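Local coordinates for protein glycosyltransferase Gtf1 (Streptococcus pneumoniae, PDB 4PQG) that belongs to the GT-B glycosyltransferases, carries an added extended beta-sheet domain, and binds uridine-5'-diphosphate, at residues A[43-52]-A[65-74]; A[85-96]-A[146-154]. All coordinates share one frame; numbering follows the deposited sequence.

Contact 1 of 2, residues A[43-52]-A[65-74]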
loop_
_atom_site.group_PDB
_atom_site.type_symbol
_atom_site.label_atom_id
_atom_site.label_comp_id
_atom_site.label_asym_id
_atom_site.label_seq_id
_atom_site.Cartn_x
_atom_site.Cartn_y
_atom_site.Cartn_z
ATOM N N SER A 43 -17.411 2.848 -7.672
ATOM C CA SER A 43 -16.046 3.318 -7.437
ATOM C C SER A 43 -15.001 2.601 -8.275
ATOM O O SER A 43 -15.177 1.445 -8.658
ATOM C CB SER A 43 -15.683 3.199 -5.956
ATOM O OG SER A 43 -15.584 1.846 -5.593
ATOM N N LYS A 44 -13.911 3.312 -8.545
ATOM C CA LYS A 44 -12.772 2.771 -9.288
ATOM C C LYS A 44 -11.487 3.181 -8.589
ATOM O O LYS A 44 -11.341 4.332 -8.182
ATOM C CB LYS A 44 -12.750 3.284 -10.735
ATOM C CG LYS A 44 -14.034 3.012 -11.513
ATOM C CD LYS A 44 -14.219 1.539 -11.832
ATOM C CE LYS A 44 -15.412 1.373 -12.779
ATOM N NZ LYS A 44 -15.533 -0.031 -13.255
ATOM N N PHE A 45 -10.584 2.217 -8.451
ATOM C CA PHE A 45 -9.260 2.464 -7.908
ATOM C C PHE A 45 -8.230 2.325 -9.021
ATOM O O PHE A 45 -8.006 1.248 -9.569
ATOM C CB PHE A 45 -8.997 1.566 -6.698
ATOM C CG PHE A 45 -9.928 1.856 -5.548
ATOM C CD1 PHE A 45 -9.525 2.673 -4.504
ATOM C CD2 PHE A 45 -11.224 1.354 -5.543
ATOM C CE1 PHE A 45 -10.389 2.973 -3.447
ATOM C CE2 PHE A 45 -12.099 1.654 -4.507
ATOM C CZ PHE A 45 -11.685 2.466 -3.457
ATOM N N ILE A 46 -7.666 3.466 -9.383
ATOM C CA ILE A 46 -6.776 3.602 -10.532
ATOM C C ILE A 46 -5.334 3.525 -10.028
ATOM O O ILE A 46 -4.970 4.237 -9.099
ATOM C CB ILE A 46 -7.002 4.973 -11.215
ATOM C CG1 ILE A 46 -8.446 5.078 -11.747
ATOM C CG2 ILE A 46 -5.960 5.220 -12.316
ATOM C CD1 ILE A 46 -8.957 6.500 -11.841
ATOM N N PHE A 47 -4.531 2.664 -10.645
ATOM C CA PHE A 47 -3.082 2.633 -10.417
ATOM C C PHE A 47 -2.339 3.046 -11.687
ATOM O O PHE A 47 -2.631 2.539 -12.773
ATOM C CB PHE A 47 -2.668 1.240 -9.963
ATOM C CG PHE A 47 -3.399 0.782 -8.729
ATOM C CD1 PHE A 47 -2.876 1.038 -7.465
ATOM C CD2 PHE A 47 -4.633 0.138 -8.837
ATOM C CE1 PHE A 47 -3.562 0.645 -6.327
ATOM C CE2 PHE A 47 -5.327 -0.258 -7.703
ATOM C CZ PHE A 47 -4.782 -0.020 -6.450
ATOM N N THR A 48 -1.387 3.971 -11.541
ATOM C CA THR A 48 -0.706 4.575 -12.705
ATOM C C THR A 48 0.683 4.020 -13.008
ATOM O O THR A 48 1.233 4.278 -14.105
ATOM C CB THR A 48 -0.610 6.113 -12.587
ATOM O OG1 THR A 48 0.075 6.457 -11.378
ATOM C CG2 THR A 48 -2.008 6.752 -12.587
ATOM N N ASP A 49 1.259 3.276 -12.052
ATOM C CA ASP A 49 2.564 2.643 -12.241
ATOM C C ASP A 49 2.506 1.522 -13.256
ATOM O O ASP A 49 1.506 0.821 -13.377
ATOM C CB ASP A 49 3.107 2.055 -10.938
ATOM C CG ASP A 49 3.685 3.103 -10.000
ATOM O OD1 ASP A 49 3.721 4.318 -10.325
ATOM O OD2 ASP A 49 4.104 2.689 -8.909
ATOM N N MET A 50 3.612 1.333 -13.964
ATOM C CA MET A 50 3.795 0.146 -14.789
ATOM C C MET A 50 4.062 -1.059 -13.859
ATOM O O MET A 50 5.053 -1.082 -13.120
ATOM C CB MET A 50 4.949 0.383 -15.778
ATOM C CG MET A 50 5.339 -0.848 -16.604
ATOM S SD MET A 50 3.998 -1.301 -17.728
ATOM C CE MET A 50 3.986 0.099 -18.857
ATOM N N ILE A 51 3.150 -2.031 -13.864
ATOM C CA ILE A 51 3.233 -3.228 -13.017
ATOM C C ILE A 51 3.199 -4.442 -13.943
ATOM O O ILE A 51 2.138 -4.746 -14.518
ATOM C CB ILE A 51 2.002 -3.347 -12.069
ATOM C CG1 ILE A 51 1.744 -2.063 -11.271
ATOM C CG2 ILE A 51 2.110 -4.581 -11.168
ATOM C CD1 ILE A 51 2.826 -1.689 -10.285
ATOM N N LEU A 52 4.329 -5.138 -14.061
ATOM C CA LEU A 52 4.469 -6.267 -14.969
ATOM C C LEU A 52 5.048 -7.500 -14.271
ATOM O O LEU A 52 4.842 -8.626 -14.726
ATOM C CB LEU A 52 5.349 -5.879 -16.176
ATOM C CG LEU A 52 4.671 -4.935 -17.195
ATOM C CD1 LEU A 52 5.628 -4.516 -18.302
ATOM C CD2 LEU A 52 3.402 -5.547 -17.795
ATOM N N PHE A 65 -9.765 -5.782 -3.171
ATOM C CA PHE A 65 -10.577 -5.057 -4.172
ATOM C C PHE A 65 -11.343 -6.082 -5.032
ATOM O O PHE A 65 -10.824 -7.162 -5.317
ATOM C CB PHE A 65 -9.705 -4.215 -5.115
ATOM C CG PHE A 65 -9.046 -3.033 -4.477
ATOM C CD1 PHE A 65 -9.788 -1.918 -4.066
ATOM C CD2 PHE A 65 -7.672 -3.004 -4.331
ATOM C CE1 PHE A 65 -9.159 -0.820 -3.496
ATOM C CE2 PHE A 65 -7.037 -1.907 -3.755
ATOM C CZ PHE A 65 -7.776 -0.813 -3.344
ATOM N N ASP A 66 -12.577 -5.760 -5.430
ATOM C CA ASP A 66 -13.266 -6.541 -6.468
ATOM C C ASP A 66 -12.668 -6.155 -7.806
ATOM O O ASP A 66 -12.329 -4.987 -7.997
ATOM C CB ASP A 66 -14.753 -6.196 -6.524
ATOM C CG ASP A 66 -15.493 -6.577 -5.268
ATOM O OD1 ASP A 66 -15.237 -7.651 -4.695
ATOM O OD2 ASP A 66 -16.362 -5.792 -4.873
ATOM N N ASP A 67 -12.564 -7.117 -8.729
ATOM C CA ASP A 67 -12.019 -6.863 -10.069
ATOM C C ASP A 67 -12.687 -5.669 -10.757
ATOM O O ASP A 67 -12.021 -4.879 -11.418
ATOM C CB ASP A 67 -12.140 -8.101 -10.968
ATOM C CG ASP A 67 -11.265 -9.253 -10.511
ATOM O OD1 ASP A 67 -10.499 -9.117 -9.515
ATOM O OD2 ASP A 67 -11.346 -10.311 -11.165
ATOM N N ASN A 68 -13.999 -5.520 -10.590
ATOM C CA ASN A 68 -14.685 -4.412 -11.256
ATOM C C ASN A 68 -14.492 -3.065 -10.557
ATOM O O ASN A 68 -14.998 -2.059 -11.016
ATOM C CB ASN A 68 -16.168 -4.730 -11.489
ATOM C CG ASN A 68 -16.951 -4.856 -10.196
ATOM O OD1 ASN A 68 -16.620 -4.237 -9.173
ATOM N ND2 ASN A 68 -18.006 -5.660 -10.236
ATOM N N GLN A 69 -13.761 -3.049 -9.446
ATOM C CA GLN A 69 -13.332 -1.788 -8.831
ATOM C C GLN A 69 -11.930 -1.340 -9.302
ATOM O O GLN A 69 -11.437 -0.298 -8.867
ATOM C CB GLN A 69 -13.321 -1.944 -7.310
ATOM C CG GLN A 69 -14.676 -1.853 -6.640
ATOM C CD GLN A 69 -14.590 -2.132 -5.151
ATOM O OE1 GLN A 69 -14.017 -3.140 -4.725
ATOM N NE2 GLN A 69 -15.166 -1.241 -4.350
ATOM N N VAL A 70 -11.283 -2.116 -10.172
ATOM C CA VAL A 70 -9.869 -1.875 -10.482
ATOM C C VAL A 70 -9.653 -1.305 -11.880
ATOM O O VAL A 70 -10.133 -1.875 -12.858
ATOM C CB VAL A 70 -9.029 -3.157 -10.296
ATOM C CG1 VAL A 70 -7.585 -2.945 -10.759
ATOM C CG2 VAL A 70 -9.073 -3.588 -8.837
ATOM N N ILE A 71 -8.941 -0.177 -11.958
ATOM C CA ILE A 71 -8.432 0.353 -13.234
ATOM C C ILE A 71 -6.900 0.418 -13.196
ATOM O O ILE A 71 -6.315 0.959 -12.248
ATOM C CB ILE A 71 -8.992 1.756 -13.551
ATOM C CG1 ILE A 71 -10.487 1.655 -13.889
ATOM C CG2 ILE A 71 -8.245 2.362 -14.740
ATOM C CD1 ILE A 71 -11.211 2.978 -14.055
ATOM N N TRP A 72 -6.263 -0.181 -14.196
ATOM C CA TRP A 72 -4.830 -0.054 -14.390
ATOM C C TRP A 72 -4.644 0.813 -15.588
ATOM O O TRP A 72 -5.206 0.535 -16.656
ATOM C CB TRP A 72 -4.160 -1.422 -14.561
ATOM C CG TRP A 72 -2.657 -1.348 -14.792
ATOM C CD1 TRP A 72 -1.743 -0.451 -14.233
ATOM C CD2 TRP A 72 -1.852 -2.203 -15.670
ATOM N NE1 TRP A 72 -0.473 -0.689 -14.695
ATOM C CE2 TRP A 72 -0.468 -1.729 -15.553
ATOM C CE3 TRP A 72 -2.130 -3.269 -16.515
ATOM C CZ2 TRP A 72 0.571 -2.319 -16.251
ATOM C CZ3 TRP A 72 -1.068 -3.860 -17.207
ATOM C CH2 TRP A 72 0.245 -3.380 -17.093
ATOM N N LEU A 73 -3.914 1.914 -15.410
ATOM C CA LEU A 73 -3.709 2.897 -16.477
ATOM C C LEU A 73 -3.425 2.273 -17.863
ATOM O O LEU A 73 -4.067 2.628 -18.868
ATOM C CB LEU A 73 -2.593 3.880 -16.080
ATOM C CG LEU A 73 -1.999 4.814 -17.151
ATOM C CD1 LEU A 73 -3.021 5.850 -17.623
ATOM C CD2 LEU A 73 -0.736 5.504 -16.639
ATOM N N TYR A 74 -2.471 1.348 -17.921
ATOM C CA TYR A 74 -1.965 0.848 -19.215
ATOM C C TYR A 74 -2.949 -0.112 -19.910
ATOM O O TYR A 74 -2.986 -0.215 -21.127
ATOM C CB TYR A 74 -0.570 0.226 -19.032
ATOM C CG TYR A 74 0.449 1.260 -18.591
ATOM C CD1 TYR A 74 1.152 2.009 -19.536
ATOM C CD2 TYR A 74 0.683 1.511 -17.223
ATOM C CE1 TYR A 74 2.077 2.968 -19.147
ATOM C CE2 TYR A 74 1.601 2.465 -16.816
ATOM C CZ TYR A 74 2.281 3.200 -17.786
ATOM O OH TYR A 74 3.170 4.168 -17.436
HETATM O O HOH W 1 -17.775 0.378 -4.990
#
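Phe45 and Phe47 pair with Val70 and Trp72 as parallel strands, the axes of 43-47 and 70-72 approaching to 4.6 Å at an angle of 29°. With helix 56-63 between them they form a beta-alpha-beta unit of the GT-B fold, and 70-72 is the outermost strand at this end of the seven-stranded parallel sheet. The backbone ladder alternates: Phe45 N donates to Gln69 O, Ile71 N to Phe45 O, Phe47 N to Ile71 O and Leu73 N to Phe47 O, the last carrying the pairing one residue past the strand. On the face bearing Phe45, Phe47, Val70 and Trp72, Phe65 sets its CE1 over the Phe45 ring, 3.5 Å from Phe45 CG, with the two ring planes 41° apart. The same Phe65 ring presents CE2 to the edge of Phe47. On the other face Ile46 and Ile71 lie side by side, CG1 of Ile46 3.8 Å from CB of Ile71. Ala33 of helix 24-38 packs on Phe45 and Phe65, and Phe212 of helix 205-215 touches both isoleucines. Lys44 runs past CD1 of Ile71, and its NZ donates a hydrogen bond to Asn68 O. Gln69 OE1 accepts from Asp66 N and Arg37, NE2 is hydrogen-bonded to Ala33 O, and a water joins NE2 to Ser43 OG. Beyond the strands, Met50 bends twice along its chain, at chi2 and chi3, which lays its CE over the centre of the Tyr74 ring, 3.4 Å from the centroid, and puts SD at the edge of Trp72. Tyr74 OH is hydrogen-bonded to Glu192. The Trp72 indole turns its N-H to the loop: NE1 donates to Asp49 O at 2.8 Å, in the carbonyl plane.

Contact 2 of 2, residues A[85-96]-A[146-154]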
loop_
_atom_site.group_PDB
_atom_site.type_symbol
_atom_site.label_atom_id
_atom_site.label_comp_id
_atom_site.label_asym_id
_atom_site.label_seq_id
_atom_site.Cartn_x
_atom_site.Cartn_y
_atom_site.Cartn_z
ATOM N N THR A 85 -4.560 -14.597 -13.971
ATOM C CA THR A 85 -3.831 -15.352 -14.985
ATOM C C THR A 85 -4.442 -16.743 -15.101
ATOM O O THR A 85 -4.587 -17.444 -14.100
ATOM C CB THR A 85 -2.316 -15.463 -14.682
ATOM O OG1 THR A 85 -1.712 -14.158 -14.726
ATOM C CG2 THR A 85 -1.614 -16.366 -15.702
ATOM N N SER A 86 -4.826 -17.124 -16.319
ATOM C CA SER A 86 -5.350 -18.471 -16.572
ATOM C C SER A 86 -4.697 -19.129 -17.783
ATOM O O SER A 86 -4.988 -20.279 -18.101
ATOM C CB SER A 86 -6.866 -18.447 -16.718
ATOM O OG SER A 86 -7.261 -17.531 -17.717
ATOM N N VAL A 87 -3.787 -18.405 -18.437
ATOM C CA VAL A 87 -2.996 -18.948 -19.536
ATOM C C VAL A 87 -2.043 -20.057 -19.046
ATOM O O VAL A 87 -1.363 -19.895 -18.034
ATOM C CB VAL A 87 -2.219 -17.814 -20.231
ATOM C CG1 VAL A 87 -1.192 -18.357 -21.200
ATOM C CG2 VAL A 87 -3.190 -16.881 -20.950
ATOM N N THR A 88 -1.992 -21.170 -19.782
ATOM C CA THR A 88 -1.138 -22.317 -19.431
ATOM C C THR A 88 0.179 -22.320 -20.199
ATOM O O THR A 88 0.340 -21.562 -21.148
ATOM C CB THR A 88 -1.828 -23.656 -19.737
ATOM O OG1 THR A 88 -2.103 -23.737 -21.141
ATOM C CG2 THR A 88 -3.120 -23.803 -18.956
ATOM N N VAL A 89 1.106 -23.194 -19.800
ATOM C CA VAL A 89 2.352 -23.398 -20.539
ATOM C C VAL A 89 2.112 -23.691 -22.025
ATOM O O VAL A 89 2.825 -23.174 -22.897
ATOM C CB VAL A 89 3.206 -24.527 -19.926
ATOM C CG1 VAL A 89 4.471 -24.760 -20.737
ATOM C CG2 VAL A 89 3.590 -24.174 -18.497
ATOM N N ASP A 90 1.120 -24.522 -22.311
ATOM C CA ASP A 90 0.817 -24.905 -23.689
ATOM C C ASP A 90 0.302 -23.724 -24.475
ATOM O O ASP A 90 0.687 -23.529 -25.632
ATOM C CB ASP A 90 -0.221 -26.034 -23.722
ATOM C CG ASP A 90 0.342 -27.345 -23.232
ATOM O OD1 ASP A 90 1.492 -27.677 -23.601
ATOM O OD2 ASP A 90 -0.357 -28.035 -22.463
ATOM N N ASP A 91 -0.572 -22.945 -23.845
ATOM C CA ASP A 91 -1.055 -21.694 -24.434
ATOM C C ASP A 91 0.101 -20.768 -24.745
ATOM O O ASP A 91 0.104 -20.111 -25.786
ATOM C CB ASP A 91 -2.000 -20.962 -23.485
ATOM C CG ASP A 91 -3.278 -21.713 -23.232
ATOM O OD1 ASP A 91 -3.760 -22.420 -24.144
ATOM O OD2 ASP A 91 -3.807 -21.567 -22.110
ATOM N N VAL A 92 1.075 -20.717 -23.836
ATOM C CA VAL A 92 2.256 -19.854 -23.990
ATOM C C VAL A 92 3.138 -20.293 -25.143
ATOM O O VAL A 92 3.552 -19.465 -25.970
ATOM C CB VAL A 92 3.107 -19.785 -22.692
ATOM C CG1 VAL A 92 4.495 -19.226 -22.972
ATOM C CG2 VAL A 92 2.407 -18.941 -21.657
ATOM N N LEU A 93 3.410 -21.592 -25.224
ATOM C CA LEU A 93 4.304 -22.114 -26.257
ATOM C C LEU A 93 3.728 -21.961 -27.675
ATOM O O LEU A 93 4.478 -21.999 -28.661
ATOM C CB LEU A 93 4.687 -23.570 -25.965
ATOM C CG LEU A 93 5.432 -23.860 -24.651
ATOM C CD1 LEU A 93 5.642 -25.363 -24.434
ATOM C CD2 LEU A 93 6.755 -23.092 -24.532
ATOM N N ALA A 94 2.410 -21.765 -27.770
ATOM C CA ALA A 94 1.737 -21.509 -29.048
ATOM C C ALA A 94 2.147 -20.160 -29.659
ATOM O O ALA A 94 2.072 -19.971 -30.871
ATOM C CB ALA A 94 0.220 -21.571 -28.877
ATOM N N TYR A 95 2.565 -19.219 -28.818
ATOM C CA TYR A 95 3.053 -17.923 -29.303
ATOM C C TYR A 95 4.449 -18.046 -29.935
ATOM O O TYR A 95 4.849 -17.222 -30.758
ATOM C CB TYR A 95 3.072 -16.893 -28.174
ATOM C CG TYR A 95 1.705 -16.402 -27.730
ATOM C CD1 TYR A 95 1.146 -15.235 -28.270
ATOM C CD2 TYR A 95 0.971 -17.097 -26.765
ATOM C CE1 TYR A 95 -0.112 -14.786 -27.866
ATOM C CE2 TYR A 95 -0.286 -16.662 -26.359
ATOM C CZ TYR A 95 -0.822 -15.500 -26.905
ATOM O OH TYR A 95 -2.061 -15.047 -26.481
ATOM N N PHE A 96 5.186 -19.079 -29.543
ATOM C CA PHE A 96 6.536 -19.285 -30.049
ATOM C C PHE A 96 6.542 -20.502 -30.977
ATOM O O PHE A 96 5.604 -21.294 -30.979
ATOM C CB PHE A 96 7.525 -19.402 -28.877
ATOM C CG PHE A 96 7.350 -18.314 -27.832
ATOM C CD1 PHE A 96 7.804 -17.007 -28.065
ATOM C CD2 PHE A 96 6.702 -18.580 -26.622
ATOM C CE1 PHE A 96 7.637 -16.007 -27.109
ATOM C CE2 PHE A 96 6.529 -17.575 -25.670
ATOM C CZ PHE A 96 6.993 -16.288 -25.913
ATOM N N ARG A 146 12.071 -10.952 -26.491
ATOM C CA ARG A 146 10.679 -10.592 -26.216
ATOM C C ARG A 146 10.238 -11.185 -24.895
ATOM O O ARG A 146 10.629 -12.314 -24.542
ATOM C CB ARG A 146 9.740 -11.070 -27.339
ATOM C CG ARG A 146 8.347 -10.426 -27.310
ATOM C CD ARG A 146 7.511 -10.851 -28.525
ATOM N NE ARG A 146 6.537 -11.906 -28.248
ATOM C CZ ARG A 146 5.986 -12.707 -29.166
ATOM N NH1 ARG A 146 6.319 -12.625 -30.455
ATOM N NH2 ARG A 146 5.093 -13.608 -28.792
ATOM N N LYS A 147 9.446 -10.404 -24.165
ATOM C CA LYS A 147 8.721 -10.872 -22.994
ATOM C C LYS A 147 7.237 -10.647 -23.189
ATOM O O LYS A 147 6.807 -9.530 -23.524
ATOM C CB LYS A 147 9.144 -10.121 -21.729
ATOM C CG LYS A 147 10.533 -10.419 -21.221
ATOM C CD LYS A 147 10.712 -9.887 -19.802
ATOM C CE LYS A 147 12.189 -9.774 -19.437
ATOM N NZ LYS A 147 12.429 -9.127 -18.104
ATOM N N ASP A 148 6.450 -11.695 -22.958
ATOM C CA ASP A 148 5.001 -11.599 -23.030
ATOM C C ASP A 148 4.432 -11.731 -21.624
ATOM O O ASP A 148 4.996 -12.453 -20.796
ATOM C CB ASP A 148 4.426 -12.718 -23.891
ATOM C CG ASP A 148 4.691 -12.537 -25.379
ATOM O OD1 ASP A 148 5.137 -11.456 -25.823
ATOM O OD2 ASP A 148 4.420 -13.499 -26.112
ATOM N N TYR A 149 3.318 -11.035 -21.381
ATOM C CA TYR A 149 2.635 -10.994 -20.091
ATOM C C TYR A 149 1.172 -11.420 -20.263
ATOM O O TYR A 149 0.504 -10.927 -21.165
ATOM C CB TYR A 149 2.723 -9.578 -19.524
ATOM C CG TYR A 149 4.154 -9.177 -19.238
ATOM C CD1 TYR A 149 4.739 -9.453 -17.999
ATOM C CD2 TYR A 149 4.950 -8.576 -20.226
ATOM C CE1 TYR A 149 6.075 -9.133 -17.752
ATOM C CE2 TYR A 149 6.279 -8.243 -19.977
ATOM C CZ TYR A 149 6.827 -8.529 -18.736
ATOM O OH TYR A 149 8.126 -8.184 -18.471
ATOM N N PHE A 150 0.679 -12.303 -19.383
ATOM C CA PHE A 150 -0.610 -12.999 -19.583
ATOM C C PHE A 150 -1.594 -12.878 -18.417
ATOM O O PHE A 150 -1.193 -12.934 -17.236
ATOM C CB PHE A 150 -0.379 -14.504 -19.846
ATOM C CG PHE A 150 0.609 -14.797 -20.944
ATOM C CD1 PHE A 150 0.218 -14.788 -22.286
ATOM C CD2 PHE A 150 1.928 -15.109 -20.638
ATOM C CE1 PHE A 150 1.129 -15.070 -23.297
ATOM C CE2 PHE A 150 2.846 -15.382 -21.643
ATOM C CZ PHE A 150 2.445 -15.364 -22.976
ATOM N N SER A 151 -2.878 -12.708 -18.752
ATOM C CA SER A 151 -3.999 -12.871 -17.794
ATOM C C SER A 151 -4.811 -14.050 -18.340
ATOM O O SER A 151 -4.366 -15.183 -18.216
ATOM C CB SER A 151 -4.839 -11.597 -17.638
ATOM O OG SER A 151 -5.276 -11.082 -18.893
ATOM N N TYR A 152 -5.944 -13.795 -18.996
ATOM C CA TYR A 152 -6.626 -14.866 -19.760
ATOM C C TYR A 152 -6.128 -14.923 -21.211
ATOM O O TYR A 152 -6.430 -15.864 -21.941
ATOM C CB TYR A 152 -8.149 -14.734 -19.703
ATOM C CG TYR A 152 -8.723 -13.401 -20.185
ATOM C CD1 TYR A 152 -9.185 -13.238 -21.501
ATOM C CD2 TYR A 152 -8.849 -12.321 -19.310
ATOM C CE1 TYR A 152 -9.726 -12.021 -21.923
ATOM C CE2 TYR A 152 -9.395 -11.110 -19.720
ATOM C CZ TYR A 152 -9.837 -10.962 -21.021
ATOM O OH TYR A 152 -10.368 -9.735 -21.391
ATOM N N THR A 153 -5.371 -13.898 -21.612
ATOM C CA THR A 153 -4.648 -13.889 -22.885
ATOM C C THR A 153 -3.443 -12.962 -22.712
ATOM O O THR A 153 -3.295 -12.335 -21.661
ATOM C CB THR A 153 -5.539 -13.440 -24.065
ATOM O OG1 THR A 153 -4.851 -13.671 -25.298
ATOM C CG2 THR A 153 -5.926 -11.964 -23.948
ATOM N N ARG A 154 -2.586 -12.875 -23.728
ATOM C CA ARG A 154 -1.467 -11.926 -23.688
ATOM C C ARG A 154 -1.959 -10.491 -23.757
ATOM O O ARG A 154 -2.597 -10.101 -24.721
ATOM C CB ARG A 154 -0.478 -12.188 -24.820
ATOM C CG ARG A 154 0.614 -11.123 -24.909
ATOM C CD ARG A 154 1.569 -11.439 -26.039
ATOM N NE ARG A 154 0.944 -11.269 -27.346
ATOM C CZ ARG A 154 1.567 -11.519 -28.492
ATOM N NH1 ARG A 154 2.833 -11.950 -28.469
ATOM N NH2 ARG A 154 0.939 -11.316 -29.660
HETATM O O HOH W 2 -3.229 -13.272 -28.192
HETATM O O HOH W 3 5.067 -14.807 -31.395
#
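Phe150 is the centre of the tight part of this contact, where the loop and short helix of 85-96 lie against one face of the antiparallel extended beta-sheet domain. Val92 brings CG2 over a face of the Phe150 ring, 3.6 Å from CE2, and Val87 crosses at about a right angle, its CB 3.8 Å from Phe150 CB. Tyr95 slides past with its CE2 3.7 Å from Phe150 CE1, the planes 54° apart. Hydrogen bonds fasten the start of the segment: Ser151 O accepts from both Ser86 N, at 2.8 Å, and Val87 N, while the side-chain hydroxyl of Thr85 donates through OG1 to Phe150 O. Buried Asp148 anchors a salt-bridge network. A bend at chi3 (101°) turns Arg146 so that it grips Asp148 side-on, NE to OD1 and NH2 to OD2. Arg154 NH1 reaches the same OD2 from above the carboxylate plane, and Ser157 bonds OD1; this gathering of donors would be expected to keep Asp148 ionised. Phe96 sets CE1 over one face of the Arg146 guanidinium. The solvent side is looser: the partly exposed Arg154 guanidinium lies with one face against Tyr95 CE1, the planes 50° apart, and a water meets Tyr95 OH at 2.7 Å. The helix 89-93, begun by the Thr88-Asp91 capping box, thus packs on the sheet, Val92 also touching strand 133-140 and Phe96 reaching Val121 of strand 119-125.

Following the chain from the N terminus, contact 1 closes first, a short loop whose intervening residues are mostly helix 56-63, and it completes one margin of the parallel sheet. The chain then passes from helix 73-76 to 85-96, where contact 2 opens just ahead of helix 89-93; its much longer loop holds 49 residues, rich in antiparallel strands, and closes at 146-154. The two are in series, neither nested nor crossed. Their centres lie 21 Å apart, yet they meet where Leu52 O packs 3.3 Å from Tyr149 CE1. Contact 1 thus belongs to the parallel sheet and contact 2 to the extended beta-sheet domain, with the 43-52 segment reaching the latter.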